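Local coordinates for protein VESB protease (Vibrio cholerae, PDB 4LK4) that probably cleaves peptide bonds as a secreted trypsin-like serine endopeptidase whose protease domain is followed by an Ig-like domain, at residues I84-S96 / W240-V253. The protein carries 1 engineered substitution. Residues are numbered along the deposited sequence; the frame is centred on the assembly and turned at random.
Sequences IAAQKIYRHLSYS and WITKHTNQLSYDQV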
ATOM      1  N   ILE A  84      -7.405  13.148   7.419  1.00 47.76           N
ATOM      2  CA  ILE A  84      -6.013  13.582   7.327  1.00 48.30           C
ATOM      3  C   ILE A  84      -5.501  13.493   5.874  1.00 47.00           C
ATOM      4  O   ILE A  84      -5.778  12.536   5.158  1.00 45.27           O
ATOM      5  CB  ILE A  84      -5.127  12.683   8.198  1.00 49.63           C
ATOM      6  CG1 ILE A  84      -5.669  12.633   9.618  1.00 51.56           C
ATOM      7  CG2 ILE A  84      -3.687  13.182   8.231  1.00 50.86           C
ATOM      8  CD1 ILE A  84      -4.771  11.846  10.547  1.00 53.03           C
ATOM      9  N   ALA A  85      -4.702  14.455   5.455  1.00 47.48           N
ATOM     10  CA  ALA A  85      -4.152  14.412   4.095  1.00 47.92           C
ATOM     11  C   ALA A  85      -3.063  13.356   3.917  1.00 47.19           C
ATOM     12  O   ALA A  85      -2.268  13.092   4.821  1.00 47.36           O
ATOM     13  CB  ALA A  85      -3.598  15.774   3.692  1.00 49.33           C
ATOM     14  N   ALA A  86      -3.036  12.768   2.732  1.00 46.14           N
ATOM     15  CA  ALA A  86      -1.946  11.910   2.349  1.00 46.99           C
ATOM     16  C   ALA A  86      -0.774  12.809   1.957  1.00 50.19           C
ATOM     17  O   ALA A  86      -0.981  13.899   1.395  1.00 51.10           O
ATOM     18  CB  ALA A  86      -2.368  11.041   1.193  1.00 45.75           C
ATOM     19  N   GLN A  87       0.446  12.405   2.282  1.00 50.83           N
ATOM     20  CA  GLN A  87       1.584  13.133   1.753  1.00 54.16           C
ATOM     21  C   GLN A  87       2.485  12.269   0.887  1.00 53.67           C
ATOM     22  O   GLN A  87       3.059  12.788  -0.070  1.00 58.17           O
ATOM     23  CB  GLN A  87       2.367  13.878   2.841  1.00 57.95           C
ATOM     24  CG  GLN A  87       3.426  13.080   3.568  1.00 59.69           C
ATOM     25  CD  GLN A  87       4.194  13.925   4.580  1.00 62.80           C
ATOM     26  OE1 GLN A  87       3.970  15.139   4.696  1.00 62.95           O
ATOM     27  NE2 GLN A  87       5.103  13.279   5.325  1.00 62.17           N
ATOM     28  N   LYS A  88       2.610  10.975   1.178  1.00 50.56           N
ATOM     29  CA  LYS A  88       3.304  10.065   0.263  1.00 49.52           C
ATOM     30  C   LYS A  88       2.587   8.732   0.087  1.00 46.62           C
ATOM     31  O   LYS A  88       1.903   8.241   0.979  1.00 46.57           O
ATOM     32  CB  LYS A  88       4.749   9.827   0.744  1.00 51.77           C
ATOM     33  CG  LYS A  88       5.668  11.048   0.680  1.00 53.72           C
ATOM     34  CD  LYS A  88       6.303  11.198  -0.697  1.00 56.26           C
ATOM     35  CE  LYS A  88       6.816  12.617  -1.025  1.00 58.78           C
ATOM     36  NZ  LYS A  88       7.367  13.389   0.120  1.00 59.34           N
ATOM     37  N   ILE A  89       2.780   8.139  -1.072  1.00 45.33           N
ATOM     38  CA  ILE A  89       2.304   6.822  -1.378  1.00 44.72           C
ATOM     39  C   ILE A  89       3.495   5.920  -1.765  1.00 44.45           C
ATOM     40  O   ILE A  89       4.345   6.313  -2.552  1.00 44.74           O
ATOM     41  CB  ILE A  89       1.225   6.889  -2.470  1.00 45.68           C
ATOM     42  CG1 ILE A  89      -0.047   7.509  -1.859  1.00 48.31           C
ATOM     43  CG2 ILE A  89       0.860   5.487  -2.965  1.00 45.01           C
ATOM     44  CD1 ILE A  89      -1.191   7.757  -2.829  1.00 48.28           C
ATOM     45  N   TYR A  90       3.567   4.736  -1.158  1.00 43.25           N
ATOM     46  CA  TYR A  90       4.529   3.719  -1.556  1.00 44.99           C
ATOM     47  C   TYR A  90       3.752   2.535  -2.096  1.00 44.81           C
ATOM     48  O   TYR A  90       2.927   1.974  -1.392  1.00 45.86           O
ATOM     49  CB  TYR A  90       5.426   3.299  -0.375  1.00 44.88           C
ATOM     50  CG  TYR A  90       6.033   4.497   0.284  1.00 46.16           C
ATOM     51  CD1 TYR A  90       5.386   5.160   1.304  1.00 46.47           C
ATOM     52  CD2 TYR A  90       7.218   5.006  -0.155  1.00 47.31           C
ATOM     53  CE1 TYR A  90       5.924   6.300   1.876  1.00 47.47           C
ATOM     54  CE2 TYR A  90       7.781   6.113   0.430  1.00 48.92           C
ATOM     55  CZ  TYR A  90       7.125   6.774   1.437  1.00 48.93           C
ATOM     56  OH  TYR A  90       7.708   7.916   1.984  1.00 50.55           O
ATOM     57  N   ARG A  91       3.976   2.180  -3.351  1.00 45.20           N
ATOM     58  CA  ARG A  91       3.368   0.978  -3.900  1.00 45.33           C
ATOM     59  C   ARG A  91       4.410  -0.089  -4.074  1.00 45.22           C
ATOM     60  O   ARG A  91       5.581   0.212  -4.234  1.00 46.68           O
ATOM     61  CB  ARG A  91       2.769   1.284  -5.257  1.00 47.51           C
ATOM     62  CG  ARG A  91       1.711   2.371  -5.237  1.00 48.03           C
ATOM     63  CD  ARG A  91       1.531   2.899  -6.649  1.00 51.80           C
ATOM     64  NE  ARG A  91       0.315   2.390  -7.239  1.00 54.93           N
ATOM     65  CZ  ARG A  91       0.099   2.179  -8.534  1.00 56.77           C
ATOM     66  NH1 ARG A  91       1.043   2.384  -9.451  1.00 56.80           N
ATOM     67  NH2 ARG A  91      -1.100   1.729  -8.904  1.00 57.27           N
ATOM     68  N   HIS A  92       4.008  -1.349  -4.088  1.00 44.37           N
ATOM     69  CA  HIS A  92       4.983  -2.394  -4.310  1.00 44.37           C
ATOM     70  C   HIS A  92       5.602  -2.199  -5.677  1.00 45.31           C
ATOM     71  O   HIS A  92       4.903  -1.981  -6.644  1.00 45.35           O
ATOM     72  CB  HIS A  92       4.364  -3.767  -4.217  1.00 43.65           C
ATOM     73  CG  HIS A  92       5.351  -4.820  -3.842  1.00 44.55           C
ATOM     74  ND1 HIS A  92       6.221  -5.370  -4.753  1.00 46.28           N
ATOM     75  CD2 HIS A  92       5.645  -5.391  -2.651  1.00 45.06           C
ATOM     76  CE1 HIS A  92       6.996  -6.251  -4.151  1.00 46.83           C
ATOM     77  NE2 HIS A  92       6.668  -6.283  -2.872  1.00 46.50           N
ATOM     78  N   LEU A  93       6.920  -2.260  -5.765  1.00 47.43           N
ATOM     79  CA  LEU A  93       7.597  -1.990  -7.025  1.00 48.68           C
ATOM     80  C   LEU A  93       7.457  -3.146  -8.030  1.00 50.14           C
ATOM     81  O   LEU A  93       7.731  -2.961  -9.223  1.00 51.01           O
ATOM     82  CB  LEU A  93       9.057  -1.629  -6.772  1.00 50.07           C
ATOM     83  CG  LEU A  93       9.240  -0.259  -6.096  1.00 49.98           C
ATOM     84  CD1 LEU A  93      10.722   0.010  -5.913  1.00 51.19           C
ATOM     85  CD2 LEU A  93       8.622   0.868  -6.915  1.00 50.18           C
ATOM     86  N   SER A  94       7.016  -4.311  -7.543  1.00 50.21           N
ATOM     87  CA  SER A  94       6.609  -5.450  -8.384  1.00 51.24           C
ATOM     88  C   SER A  94       5.082  -5.521  -8.616  1.00 49.48           C
ATOM     89  O   SER A  94       4.580  -6.469  -9.219  1.00 49.87           O
ATOM     90  CB  SER A  94       7.139  -6.771  -7.793  1.00 52.12           C
ATOM     91  OG  SER A  94       8.578  -6.736  -7.736  1.00 55.28           O
ATOM     92  N   TYR A  95       4.344  -4.515  -8.165  1.00 47.87           N
ATOM     93  CA  TYR A  95       2.923  -4.410  -8.513  1.00 47.17           C
ATOM     94  C   TYR A  95       2.802  -4.417 -10.016  1.00 49.00           C
ATOM     95  O   TYR A  95       3.540  -3.704 -10.707  1.00 49.84           O
ATOM     96  CB  TYR A  95       2.307  -3.130  -7.958  1.00 45.11           C
ATOM     97  CG  TYR A  95       0.966  -2.782  -8.549  1.00 44.19           C
ATOM     98  CD1 TYR A  95      -0.138  -3.615  -8.385  1.00 43.48           C
ATOM     99  CD2 TYR A  95       0.799  -1.612  -9.263  1.00 44.77           C
ATOM    100  CE1 TYR A  95      -1.375  -3.278  -8.910  1.00 42.72           C
ATOM    101  CE2 TYR A  95      -0.411  -1.274  -9.803  1.00 44.24           C
ATOM    102  CZ  TYR A  95      -1.499  -2.104  -9.623  1.00 43.99           C
ATOM    103  OH  TYR A  95      -2.677  -1.729 -10.203  1.00 43.54           O
ATOM    104  N   SER A  96       1.925  -5.265 -10.521  1.00 50.56           N
ATOM    105  CA  SER A  96       1.596  -5.285 -11.945  1.00 55.93           C
ATOM    106  C   SER A  96       0.092  -5.082 -12.049  1.00 55.58           C
ATOM    107  O   SER A  96      -0.683  -5.889 -11.530  1.00 56.07           O
ATOM    108  CB  SER A  96       1.997  -6.616 -12.617  1.00 59.35           C
ATOM    109  OG  SER A  96       1.435  -7.751 -11.938  1.00 65.23           O
ATOM    110  N   TRP A 240       7.841  -6.151   3.735  1.00 46.60           N
ATOM    111  CA  TRP A 240       7.684  -5.038   2.804  1.00 44.79           C
ATOM    112  C   TRP A 240       7.001  -3.876   3.524  1.00 44.34           C
ATOM    113  O   TRP A 240       7.383  -2.709   3.367  1.00 43.98           O
ATOM    114  CB  TRP A 240       6.930  -5.466   1.545  1.00 43.97           C
ATOM    115  CG  TRP A 240       6.797  -4.358   0.579  1.00 43.84           C
ATOM    116  CD1 TRP A 240       7.677  -4.031  -0.416  1.00 44.91           C
ATOM    117  CD2 TRP A 240       5.749  -3.387   0.531  1.00 42.60           C
ATOM    118  NE1 TRP A 240       7.226  -2.922  -1.091  1.00 44.75           N
ATOM    119  CE2 TRP A 240       6.050  -2.503  -0.522  1.00 42.98           C
ATOM    120  CE3 TRP A 240       4.591  -3.164   1.296  1.00 42.06           C
ATOM    121  CZ2 TRP A 240       5.237  -1.424  -0.841  1.00 42.03           C
ATOM    122  CZ3 TRP A 240       3.798  -2.094   0.980  1.00 41.02           C
ATOM    123  CH2 TRP A 240       4.129  -1.233  -0.084  1.00 41.78           C
ATOM    124  N   ILE A 241       6.028  -4.216   4.365  1.00 43.26           N
ATOM    125  CA  ILE A 241       5.278  -3.216   5.116  1.00 43.35           C
ATOM    126  C   ILE A 241       6.176  -2.515   6.119  1.00 44.69           C
ATOM    127  O   ILE A 241       6.151  -1.310   6.238  1.00 44.92           O
ATOM    128  CB  ILE A 241       4.074  -3.847   5.853  1.00 42.53           C
ATOM    129  CG1 ILE A 241       3.055  -4.312   4.817  1.00 41.54           C
ATOM    130  CG2 ILE A 241       3.414  -2.844   6.805  1.00 42.62           C
ATOM    131  CD1 ILE A 241       2.088  -5.341   5.323  1.00 41.44           C
ATOM    132  N   THR A 242       6.962  -3.296   6.842  1.00 46.32           N
ATOM    133  CA  THR A 242       7.893  -2.756   7.818  1.00 47.19           C
ATOM    134  C   THR A 242       8.843  -1.791   7.148  1.00 48.69           C
ATOM    135  O   THR A 242       9.094  -0.711   7.662  1.00 50.11           O
ATOM    136  CB  THR A 242       8.671  -3.894   8.460  1.00 47.32           C
ATOM    137  OG1 THR A 242       7.745  -4.704   9.174  1.00 45.22           O
ATOM    138  CG2 THR A 242       9.774  -3.373   9.395  1.00 48.98           C
ATOM    139  N   LYS A 243       9.343  -2.179   5.984  1.00 50.12           N
ATOM    140  CA  LYS A 243      10.289  -1.352   5.241  1.00 51.96           C
ATOM    141  C   LYS A 243       9.676  -0.018   4.812  1.00 50.46           C
ATOM    142  O   LYS A 243      10.391   0.982   4.751  1.00 50.80           O
ATOM    143  CB  LYS A 243      10.837  -2.109   4.028  1.00 54.67           C
ATOM    144  CG  LYS A 243      11.462  -1.196   2.978  1.00 58.61           C
ATOM    145  CD  LYS A 243      12.166  -1.925   1.834  1.00 60.41           C
ATOM    146  CE  LYS A 243      12.456  -0.942   0.713  1.00 63.27           C
ATOM    147  NZ  LYS A 243      13.396  -1.481  -0.293  1.00 65.95           N
ATOM    148  N   HIS A 244       8.362   0.022   4.548  1.00 48.10           N
ATOM    149  CA  HIS A 244       7.731   1.258   4.100  1.00 46.25           C
ATOM    150  C   HIS A 244       6.911   1.979   5.168  1.00 46.95           C
ATOM    151  O   HIS A 244       6.170   2.896   4.851  1.00 45.84           O
ATOM    152  CB  HIS A 244       6.934   0.996   2.838  1.00 45.28           C
ATOM    153  CG  HIS A 244       7.793   0.616   1.679  1.00 46.74           C
ATOM    154  ND1 HIS A 244       8.136  -0.693   1.409  1.00 48.17           N
ATOM    155  CD2 HIS A 244       8.423   1.373   0.744  1.00 47.41           C
ATOM    156  CE1 HIS A 244       8.958  -0.727   0.369  1.00 48.43           C
ATOM    157  NE2 HIS A 244       9.138   0.511  -0.060  1.00 48.46           N
ATOM    158  N   THR A 245       7.078   1.600   6.436  1.00 48.38           N
ATOM    159  CA  THR A 245       6.454   2.312   7.561  1.00 48.70           C
ATOM    160  C   THR A 245       7.532   2.617   8.590  1.00 52.47           C
ATOM    161  O   THR A 245       7.311   2.554   9.802  1.00 52.37           O
ATOM    162  CB  THR A 245       5.369   1.444   8.210  1.00 48.57           C
ATOM    163  OG1 THR A 245       5.936   0.183   8.609  1.00 47.97           O
ATOM    164  CG2 THR A 245       4.183   1.205   7.244  1.00 46.18           C
ATOM    165  N   ASN A 246       8.715   2.964   8.084  1.00 56.15           N
ATOM    166  CA  ASN A 246       9.944   3.009   8.862  1.00 58.71           C
ATOM    167  C   ASN A 246      10.439   4.447   9.090  1.00 60.17           C
ATOM    168  O   ASN A 246      11.615   4.680   9.380  1.00 61.46           O
ATOM    169  CB  ASN A 246      10.981   2.188   8.095  1.00 60.92           C
ATOM    170  CG  ASN A 246      12.024   1.554   8.990  1.00 65.73           C
ATOM    171  OD1 ASN A 246      11.954   1.628  10.215  1.00 66.37           O
ATOM    172  ND2 ASN A 246      13.030   0.952   8.366  1.00 69.91           N
ATOM    173  N   GLN A 247       9.550   5.422   8.934  1.00 59.11           N
ATOM    174  CA  GLN A 247       9.876   6.837   9.222  1.00 61.54           C
ATOM    175  C   GLN A 247      11.025   7.419   8.393  1.00 61.15           C
ATOM    176  O   GLN A 247      11.718   8.363   8.807  1.00 63.01           O
ATOM    177  CB  GLN A 247      10.115   7.043  10.717  1.00 65.04           C
ATOM    178  CG  GLN A 247       8.965   6.544  11.583  1.00 66.23           C
ATOM    179  CD  GLN A 247       9.279   6.677  13.056  1.00 71.56           C
ATOM    180  OE1 GLN A 247       8.834   7.618  13.709  1.00 74.64           O
ATOM    181  NE2 GLN A 247      10.078   5.745  13.584  1.00 73.56           N
ATOM    182  N   LEU A 248      11.198   6.846   7.207  1.00 58.82           N
ATOM    183  CA  LEU A 248      12.035   7.409   6.164  1.00 58.10           C
ATOM    184  C   LEU A 248      11.068   7.747   5.042  1.00 55.48           C
ATOM    185  O   LEU A 248      10.560   6.857   4.365  1.00 51.95           O
ATOM    186  CB  LEU A 248      13.077   6.384   5.697  1.00 58.02           C
ATOM    187  CG  LEU A 248      13.954   6.764   4.500  1.00 58.96           C
ATOM    188  CD1 LEU A 248      14.610   8.113   4.759  1.00 61.60           C
ATOM    189  CD2 LEU A 248      15.006   5.699   4.188  1.00 58.85           C
ATOM    190  N   SER A 249      10.796   9.033   4.876  1.00 55.94           N
ATOM    191  CA  SER A 249       9.864   9.499   3.865  1.00 54.75           C
ATOM    192  C   SER A 249      10.577   9.947   2.595  1.00 55.66           C
ATOM    193  O   SER A 249      11.468  10.810   2.619  1.00 59.10           O
ATOM    194  CB  SER A 249       9.043  10.659   4.393  1.00 55.24           C
ATOM    195  OG  SER A 249       8.192  11.152   3.384  1.00 54.64           O
ATOM    196  N   TYR A 250      10.140   9.408   1.471  1.00 54.16           N
ATOM    197  CA  TYR A 250      10.744   9.755   0.211  1.00 54.04           C
ATOM    198  C   TYR A 250       9.855   9.576  -1.030  1.00 52.62           C
ATOM    199  O   TYR A 250       8.838   8.876  -1.008  1.00 50.46           O
ATOM    200  CB  TYR A 250      11.995   8.920   0.057  1.00 54.15           C
ATOM    201  CG  TYR A 250      11.753   7.440  -0.041  1.00 52.33           C
ATOM    202  CD1 TYR A 250      11.512   6.671   1.102  1.00 52.68           C
ATOM    203  CD2 TYR A 250      11.768   6.801  -1.268  1.00 51.12           C
ATOM    204  CE1 TYR A 250      11.295   5.296   1.018  1.00 50.61           C
ATOM    205  CE2 TYR A 250      11.542   5.432  -1.370  1.00 50.79           C
ATOM    206  CZ  TYR A 250      11.310   4.675  -0.221  1.00 50.22           C
ATOM    207  OH  TYR A 250      11.135   3.304  -0.327  1.00 49.15           O
ATOM    208  N   ASP A 251      10.289  10.210  -2.117  1.00 53.58           N
ATOM    209  CA  ASP A 251       9.700  10.020  -3.443  1.00 52.51           C
ATOM    210  C   ASP A 251      10.091   8.639  -3.961  1.00 51.90           C
ATOM    211  O   ASP A 251      11.290   8.352  -4.198  1.00 53.80           O
ATOM    212  CB  ASP A 251      10.202  11.100  -4.423  1.00 53.68           C
ATOM    213  CG  ASP A 251       9.967  12.516  -3.915  1.00 55.11           C
ATOM    214  OD1 ASP A 251       8.798  12.845  -3.657  1.00 55.96           O
ATOM    215  OD2 ASP A 251      10.930  13.304  -3.777  1.00 57.28           O
ATOM    216  N   GLN A 252       9.094   7.786  -4.148  1.00 49.94           N
ATOM    217  CA  GLN A 252       9.351   6.426  -4.580  1.00 49.61           C
ATOM    218  C   GLN A 252       9.498   6.326  -6.094  1.00 50.66           C
ATOM    219  O   GLN A 252      10.507   5.853  -6.582  1.00 51.48           O
ATOM    220  CB  GLN A 252       8.227   5.512  -4.136  1.00 47.43           C
ATOM    221  CG  GLN A 252       8.596   4.035  -4.170  1.00 45.70           C
ATOM    222  CD  GLN A 252       7.364   3.133  -4.089  1.00 43.42           C
ATOM    223  OE1 GLN A 252       6.259   3.532  -4.436  1.00 41.15           O
ATOM    224  NE2 GLN A 252       7.572   1.903  -3.656  1.00 42.56           N
ATOM    225  N   VAL A 253       8.494   6.778  -6.833  1.00 51.37           N
ATOM    226  CA  VAL A 253       8.422   6.501  -8.262  1.00 52.21           C
ATOM    227  C   VAL A 253       8.230   7.812  -8.956  1.00 53.80           C
ATOM    228  O   VAL A 253       7.269   8.514  -8.706  1.00 57.49           O
ATOM    229  CB  VAL A 253       7.226   5.581  -8.642  1.00 50.19           C
ATOM    230  CG1 VAL A 253       7.148   5.379 -10.146  1.00 51.49           C
ATOM    231  CG2 VAL A 253       7.352   4.230  -7.987  1.00 49.40           C
TER
HETATM  232  O   HOH W   1       6.634   8.072  -2.360  1.00 40.44           O
HETATM  233  O   HOH W   2       8.780  -2.948  -3.655  1.00 40.73           O
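The interface between one barrel of the trypsin-like domain and the Ig-like domain is built here by Tyr90 and Arg91, at the end of barrel strand 82-91, meeting Tyr250 and Gln252 where the chain, after helix 238-243, enters the first strand of the Ig-like sheet. The axes of strands 84-91 and 248-250 cross at 90°. They come no closer than 7.9 Å, which rules out a shared sheet; side chains and water make the junction instead. The side-chain amide of Gln252 pairs with both the N-H and the C=O of Arg91: OE1 accepts from Arg91 N at 2.9 Å. Its NE2 donates to Arg91 O at 2.7 Å. The side chain leaves opposite its backbone N (chi1 -163°) and runs extended beyond CG, which carries the amide to Arg91, where both bonds fix its rotation.

The Tyr90 hydroxyl receives Tyr250 N at 2.9 Å, in a fairly straight bond (161°). It also pairs with Glu108, which bonds Ser249 OG as well. Tyr90 CE2 lies over one face of the Tyr250 ring, toward its rim; His244 completes the aromatic cluster, its CD2 against Tyr90 CB. One water joins Ile89 O, Tyr250 O and Gln252 N.

Farther along, the C-terminal helix of the protease part packs against the loop after strand 82-91: the His92 ring forms an offset stack on the five-membered ring of Trp240, with centroids 4.1 Å apart. His244 ND1 lies over the opposite indole face, held by its bond to Trp240 O. A second water accepts from Leu93 N and Trp240 NE1.

Lys88 NZ stays 4.1 Å from Asp251 OD1, beyond salt-bridge range, while Asp251 OD2 takes Thr269 N. This contact thus relies on directional hydrogen bonds, bridging water and aromatic packing, with charge pairing probably adding little, consistent with a defined junction here.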